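Side-chain contacts in uncharacterized protein (Enterococcus faecalis, PDB 3CLQ), which is of unknown function but belongs to the AllG family, named for a subunit of oxamate carbamoyltransferase, and may have a related role: residues B[16-21]-B[365-370]; B[67-72]-B[106-111]; B[316-321]-B[346-351]. All coordinates share one frame; numbering follows the deposited sequence.

Interaction 1 (B[16-21]-B[365-370])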
# COMPACT_ATOMS: atom_id res chain seq x y z
N GLU B 16 16.61 -27.06 10.04
CA GLU B 16 15.43 -27.23 10.89
C GLU B 16 15.01 -25.88 11.50
O GLU B 16 13.83 -25.52 11.46
CB GLU B 16 15.68 -28.31 11.95
CG GLU B 16 14.56 -28.57 13.00
CD GLU B 16 13.13 -28.76 12.40
OE1 GLU B 16 12.97 -28.99 11.17
OE2 GLU B 16 12.13 -28.68 13.17
N ALA B 17 15.97 -25.13 12.02
CA ALA B 17 15.66 -23.85 12.64
C ALA B 17 15.05 -22.85 11.67
O ALA B 17 14.00 -22.26 11.95
CB ALA B 17 16.89 -23.26 13.29
N VAL B 18 15.70 -22.66 10.51
CA VAL B 18 15.19 -21.71 9.52
C VAL B 18 13.88 -22.17 8.90
O VAL B 18 13.07 -21.35 8.45
CB VAL B 18 16.24 -21.36 8.41
CG1 VAL B 18 16.51 -22.54 7.50
CG2 VAL B 18 15.76 -20.18 7.58
N THR B 19 13.66 -23.49 8.88
CA THR B 19 12.40 -24.02 8.39
C THR B 19 11.28 -23.66 9.33
O THR B 19 10.17 -23.44 8.89
CB THR B 19 12.42 -25.55 8.18
OG1 THR B 19 13.34 -25.87 7.13
CG2 THR B 19 11.04 -26.03 7.73
N ARG B 20 11.55 -23.60 10.63
CA ARG B 20 10.50 -23.19 11.52
C ARG B 20 10.16 -21.73 11.24
O ARG B 20 9.02 -21.41 10.94
CB ARG B 20 10.88 -23.40 12.97
CG ARG B 20 11.03 -24.85 13.34
CD ARG B 20 10.90 -25.01 14.83
NE ARG B 20 10.04 -26.15 15.13
CZ ARG B 20 9.20 -26.22 16.17
NH1 ARG B 20 9.07 -25.22 17.03
NH2 ARG B 20 8.49 -27.32 16.33
N ILE B 21 11.16 -20.88 11.25
CA ILE B 21 10.98 -19.46 11.02
C ILE B 21 10.18 -19.21 9.76
O ILE B 21 9.16 -18.52 9.79
CB ILE B 21 12.36 -18.80 10.94
CG1 ILE B 21 13.11 -19.03 12.25
CG2 ILE B 21 12.26 -17.31 10.58
CD1 ILE B 21 14.62 -18.73 12.17
N ILE B 365 12.99 -12.86 1.08
CA ILE B 365 13.78 -12.12 2.02
C ILE B 365 14.88 -13.01 2.63
O ILE B 365 14.70 -14.23 2.71
CB ILE B 365 12.90 -11.54 3.08
CG1 ILE B 365 12.00 -12.64 3.66
CG2 ILE B 365 12.05 -10.48 2.47
CD1 ILE B 365 11.32 -12.26 4.96
N PRO B 366 16.02 -12.42 3.03
CA PRO B 366 17.12 -13.25 3.53
C PRO B 366 16.90 -13.63 4.98
O PRO B 366 16.86 -12.76 5.85
CB PRO B 366 18.34 -12.35 3.40
CG PRO B 366 17.80 -10.94 3.29
CD PRO B 366 16.33 -10.98 3.07
N THR B 367 16.75 -14.93 5.22
CA THR B 367 16.37 -15.42 6.54
C THR B 367 17.44 -16.25 7.23
O THR B 367 18.05 -17.13 6.62
CB THR B 367 15.17 -16.35 6.42
OG1 THR B 367 14.44 -16.02 5.24
CG2 THR B 367 14.29 -16.22 7.62
N GLY B 368 17.61 -16.02 8.54
CA GLY B 368 18.43 -16.86 9.37
C GLY B 368 19.86 -16.39 9.39
O GLY B 368 20.75 -17.04 8.82
N ILE B 369 20.06 -15.24 10.03
CA ILE B 369 21.38 -14.70 10.31
C ILE B 369 22.17 -15.71 11.08
O ILE B 369 21.79 -16.09 12.19
CB ILE B 369 21.31 -13.44 11.20
CG1 ILE B 369 20.63 -12.30 10.43
CG2 ILE B 369 22.70 -13.03 11.57
CD1 ILE B 369 19.90 -11.30 11.29
N ASP B 370 23.28 -16.14 10.49
CA ASP B 370 24.05 -17.23 10.99
C ASP B 370 25.35 -16.69 11.59
O ASP B 370 26.21 -16.16 10.87
CB ASP B 370 24.32 -18.21 9.86
CG ASP B 370 25.32 -19.29 10.23
OD1 ASP B 370 25.34 -20.32 9.53
OD2 ASP B 370 26.08 -19.12 11.22
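V18 and I21 each hold CG2 anti to the backbone N, and both methyl groups meet T367. In V18 chi1 is 69°, which leaves CG1 between the backbone N and the carbonyl carbon. In I21 chi1 is -59°, and CG1 lies beside the backbone N. The two residues are one helical turn apart and point at the same strand. CG2 of V18 lies 4.0 Å from CB of T367 and 3.9 Å from the carbonyl O of T367. The two side chains cross obliquely. CG2 of I21 meets CG2 of T367 at 3.8 Å, methyl to methyl. These side chains run past each other in opposite directions. T367 turns its carbon side to the helix. Its hydroxyl OG1 is hydrogen-bonded to the carbonyl O of K350 on the adjacent strand. V18 also touches T349 there. Next along the strand, G368 brings only backbone to the helix, and its CA is 5.8 Å from CA of V18. The contact packs helix 6-23 on the small antiparallel sheet that contains strand 363-369. Past the strand, D370 takes the N-cap position of helix 371-377. No hydrogen bond or salt bridge joins the two segments. The buried contact is thus held by van der Waals packing, while the one polar side-chain atom of T367 is satisfied within the sheet.

Interaction 2 (B[67-72]-B[106-111])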
# COMPACT_ATOMS: atom_id res chain seq x y z
N GLN B 67 8.72 5.88 34.33
CA GLN B 67 8.10 6.86 35.21
C GLN B 67 6.68 7.20 34.79
O GLN B 67 5.78 7.28 35.62
CB GLN B 67 8.94 8.14 35.28
CG GLN B 67 10.05 8.07 36.31
CD GLN B 67 11.15 9.06 36.04
OE1 GLN B 67 10.91 10.14 35.49
NE2 GLN B 67 12.38 8.70 36.41
N GLY B 68 6.51 7.40 33.48
CA GLY B 68 5.21 7.72 32.94
C GLY B 68 4.35 6.51 33.21
O GLY B 68 3.21 6.62 33.64
N ALA B 69 4.93 5.34 32.98
CA ALA B 69 4.23 4.09 33.13
C ALA B 69 3.73 3.96 34.55
O ALA B 69 2.54 3.69 34.78
CB ALA B 69 5.14 2.92 32.79
N LEU B 70 4.63 4.15 35.49
CA LEU B 70 4.29 4.00 36.89
C LEU B 70 3.14 4.92 37.28
O LEU B 70 2.22 4.50 37.99
CB LEU B 70 5.53 4.23 37.76
CG LEU B 70 6.24 3.00 38.36
CD1 LEU B 70 5.70 1.65 37.89
CD2 LEU B 70 7.74 3.07 38.18
N VAL B 71 3.17 6.15 36.79
CA VAL B 71 2.08 7.07 37.09
C VAL B 71 0.77 6.53 36.54
O VAL B 71 -0.25 6.58 37.21
CB VAL B 71 2.35 8.50 36.58
CG1 VAL B 71 1.08 9.37 36.71
CG2 VAL B 71 3.50 9.13 37.37
N PHE B 72 0.82 6.00 35.32
CA PHE B 72 -0.36 5.41 34.70
C PHE B 72 -0.89 4.20 35.47
O PHE B 72 -2.07 4.14 35.83
CB PHE B 72 -0.05 5.09 33.24
CG PHE B 72 -0.93 4.03 32.64
CD1 PHE B 72 -2.16 4.36 32.08
CD2 PHE B 72 -0.51 2.70 32.60
CE1 PHE B 72 -2.96 3.40 31.51
CE2 PHE B 72 -1.31 1.73 32.05
CZ PHE B 72 -2.54 2.08 31.50
N ALA B 106 11.59 2.51 23.75
CA ALA B 106 11.82 2.24 25.17
C ALA B 106 11.14 0.91 25.52
O ALA B 106 11.58 0.18 26.42
CB ALA B 106 11.30 3.38 26.02
N GLY B 107 10.07 0.61 24.80
CA GLY B 107 9.44 -0.70 24.85
C GLY B 107 8.71 -0.96 26.15
O GLY B 107 8.22 -2.08 26.40
N VAL B 108 8.61 0.07 26.98
CA VAL B 108 8.04 -0.13 28.31
C VAL B 108 6.63 -0.62 28.17
O VAL B 108 5.88 -0.15 27.32
CB VAL B 108 8.06 1.14 29.15
CG1 VAL B 108 7.39 0.88 30.48
CG2 VAL B 108 9.48 1.57 29.38
N THR B 109 6.29 -1.60 29.00
CA THR B 109 4.99 -2.25 28.90
C THR B 109 4.56 -2.68 30.29
O THR B 109 5.25 -3.47 30.93
CB THR B 109 5.08 -3.43 27.93
OG1 THR B 109 5.62 -2.94 26.70
CG2 THR B 109 3.74 -4.05 27.66
N SER B 110 3.46 -2.12 30.77
CA SER B 110 3.02 -2.35 32.13
C SER B 110 1.69 -3.05 32.14
O SER B 110 0.96 -2.96 31.17
CB SER B 110 2.91 -1.02 32.86
OG SER B 110 1.68 -0.38 32.57
N PRO B 111 1.35 -3.74 33.23
CA PRO B 111 0.18 -4.62 33.32
C PRO B 111 -1.09 -4.12 32.65
O PRO B 111 -1.82 -4.93 32.07
CB PRO B 111 -0.04 -4.73 34.82
CG PRO B 111 1.33 -4.65 35.38
CD PRO B 111 2.11 -3.72 34.49
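S110 and A69 lose the most surface in this contact, and F72 and V108 complete it. A69 lies on helix 60-73 and S110 on an extended loop. Their CA atoms are 6.6 Å apart, the nearest CA pair of the two segments. Their CB atoms come to 4.5 Å of each other. CB of A69 also meets CG1 of V108 at 3.8 Å, an apolar contact. V108 sets CG1 anti to its backbone N (chi1 177°), and this is the methyl that reaches the helix. F72 sits one turn on from A69. Its ring presents an edge to S110, with OG near the ring plane, 3.7 Å from CE2. The carbonyl O of A69 is also at the ring edge. The CB of T109, between V108 and S110, points away from the helix. Its OG1 donates to the carbonyl O of G107 at 2.8 Å. The donor stands 43° out of the carbonyl plane, and the C=O...donor angle is 132°. This bond ties the loop to itself, where G107 has a positive phi. Beyond the loop, F72 also packs on L152, I153 and R156 of helix 146-168. V108 also touches A65, one turn before A69 on helix 60-73. Here an α-helix packs against an irregular segment that leads into strand 114-120. That strand belongs to a four-stranded antiparallel sheet, and the loop lies in the part of the chain assigned to the AllG family.

Interaction 3 (B[316-321]-B[346-351])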
# COMPACT_ATOMS: atom_id res chain seq x y z
N GLY B 316 12.67 -5.13 7.31
CA GLY B 316 13.36 -3.90 7.72
C GLY B 316 14.54 -3.55 6.82
O GLY B 316 14.42 -3.50 5.60
N GLY B 317 15.71 -3.30 7.41
CA GLY B 317 16.88 -2.97 6.62
C GLY B 317 17.33 -4.09 5.69
O GLY B 317 17.91 -3.83 4.61
N PHE B 318 17.06 -5.33 6.09
CA PHE B 318 17.35 -6.47 5.23
C PHE B 318 16.51 -6.37 3.96
O PHE B 318 16.94 -6.78 2.89
CB PHE B 318 17.06 -7.77 5.97
CG PHE B 318 18.22 -8.29 6.81
CD1 PHE B 318 18.55 -9.64 6.80
CD2 PHE B 318 18.96 -7.43 7.61
CE1 PHE B 318 19.60 -10.12 7.56
CE2 PHE B 318 20.01 -7.91 8.38
CZ PHE B 318 20.34 -9.25 8.35
N ALA B 319 15.31 -5.81 4.09
CA ALA B 319 14.42 -5.67 2.93
C ALA B 319 14.55 -4.30 2.29
O ALA B 319 13.85 -4.00 1.36
CB ALA B 319 12.99 -5.94 3.29
N MSE B 320 15.44 -3.47 2.81
CA MSE B 320 15.70 -2.16 2.25
C MSE B 320 15.21 -2.01 0.81
O MSE B 320 14.44 -1.11 0.51
CB MSE B 320 17.20 -1.92 2.30
CG MSE B 320 17.62 -0.57 2.79
SE MSE B 320 19.59 -0.50 2.84
CE MSE B 320 19.72 1.46 2.63
N ALA B 321 15.65 -2.90 -0.08
CA ALA B 321 15.37 -2.77 -1.52
C ALA B 321 13.90 -2.59 -1.88
O ALA B 321 13.58 -2.01 -2.91
CB ALA B 321 15.92 -3.96 -2.27
N GLU B 346 24.60 -13.58 2.35
CA GLU B 346 25.83 -14.28 2.70
C GLU B 346 25.87 -14.49 4.19
O GLU B 346 26.61 -15.33 4.70
CB GLU B 346 27.03 -13.48 2.27
CG GLU B 346 27.00 -13.08 0.81
CD GLU B 346 28.08 -12.09 0.49
OE1 GLU B 346 28.98 -11.87 1.34
OE2 GLU B 346 28.05 -11.51 -0.62
N ILE B 347 25.02 -13.74 4.86
CA ILE B 347 24.88 -13.77 6.30
C ILE B 347 23.74 -14.70 6.73
O ILE B 347 23.64 -15.06 7.90
CB ILE B 347 24.52 -12.36 6.79
CG1 ILE B 347 25.66 -11.73 7.53
CG2 ILE B 347 23.43 -12.40 7.82
CD1 ILE B 347 25.12 -10.50 8.25
N THR B 348 22.87 -15.07 5.80
CA THR B 348 21.63 -15.72 6.18
C THR B 348 21.54 -17.13 5.63
O THR B 348 22.30 -17.49 4.74
CB THR B 348 20.43 -14.91 5.69
OG1 THR B 348 20.64 -14.53 4.31
CG2 THR B 348 20.26 -13.66 6.53
N THR B 349 20.63 -17.94 6.15
CA THR B 349 20.62 -19.36 5.81
C THR B 349 19.95 -19.71 4.46
O THR B 349 20.48 -20.52 3.70
CB THR B 349 20.02 -20.20 6.95
OG1 THR B 349 20.58 -19.80 8.21
CG2 THR B 349 20.29 -21.68 6.70
N LYS B 350 18.77 -19.13 4.20
CA LYS B 350 18.11 -19.26 2.88
C LYS B 350 17.03 -18.20 2.72
O LYS B 350 16.71 -17.53 3.69
CB LYS B 350 17.52 -20.66 2.63
CG LYS B 350 16.34 -21.03 3.52
CD LYS B 350 15.67 -22.34 3.09
CE LYS B 350 16.55 -23.55 3.40
NZ LYS B 350 15.78 -24.82 3.23
N GLU B 351 16.52 -18.03 1.50
CA GLU B 351 15.43 -17.07 1.21
C GLU B 351 14.08 -17.61 1.68
O GLU B 351 13.77 -18.77 1.48
CB GLU B 351 15.31 -16.80 -0.30
CG GLU B 351 16.60 -16.44 -1.01
CD GLU B 351 16.41 -16.18 -2.52
OE1 GLU B 351 15.25 -16.11 -3.00
OE2 GLU B 351 17.44 -16.06 -3.24
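The carbonyl O of F318 and the N of A321 are both hydrogen-bonded to OG of S341. F318, held there by its backbone, meets T348 with its ring. CG2 of T348 comes to 3.7 Å from CE1 of F318. It reaches the edge of the ring, near its plane, and not a face. The side chains lie alongside each other, running in opposite senses. CG2 of T348 is anti to the carbonyl carbon, which leaves the hydroxyl between the backbone N and the carbonyl carbon (chi1 47°). That hydroxyl, OG1, is hydrogen-bonded to the carbonyl O of M344, just before the segment. CG of F318 is likewise anti to its carbonyl carbon (chi1 -87°). The ring makes the contact although the nearest CA atoms, of F318 and T348, are 10.2 Å apart. CG2 of I347 adds a looser apolar contact, 4.4 Å from CZ of F318. The ring also touches P366 and I369, so F318 packs against strand 363-369 and the start of the neighbouring segment 346-351. In the loop that carries F318, G317 N is hydrogen-bonded to OE1 of E311. On the other side the chain turns a corner at T349. T349 and K350 both face T367 in a classic beta bulge. K350 NZ forms a salt bridge with OE2 of E15 of helix 6-23. No polar bond crosses between the two segments. The contact is buried and apolar, and it depends on one long aromatic side chain, with the threonine hydroxyl satisfied locally.

Overall arrangement
From the N terminus, helix 6-23 comes first. Interaction 1 joins it to strand 363-369 near the end of the chain and closes a loop of more than 340 residues. Interactions 2 and 3 both nest inside that loop. They follow in series, without crossing. Interaction 2 closes a short loop between helix 60-73 and the approach to strand 114-120. Interaction 3 joins the loop after helix 309-313 to strand 348-352. Interactions 1 and 3 touch, since their strands are neighbours in one sheet, and their centres are 10 Å apart. Interaction 2 lies on the opposite side of the chain's centre, 33 Å from each between centres.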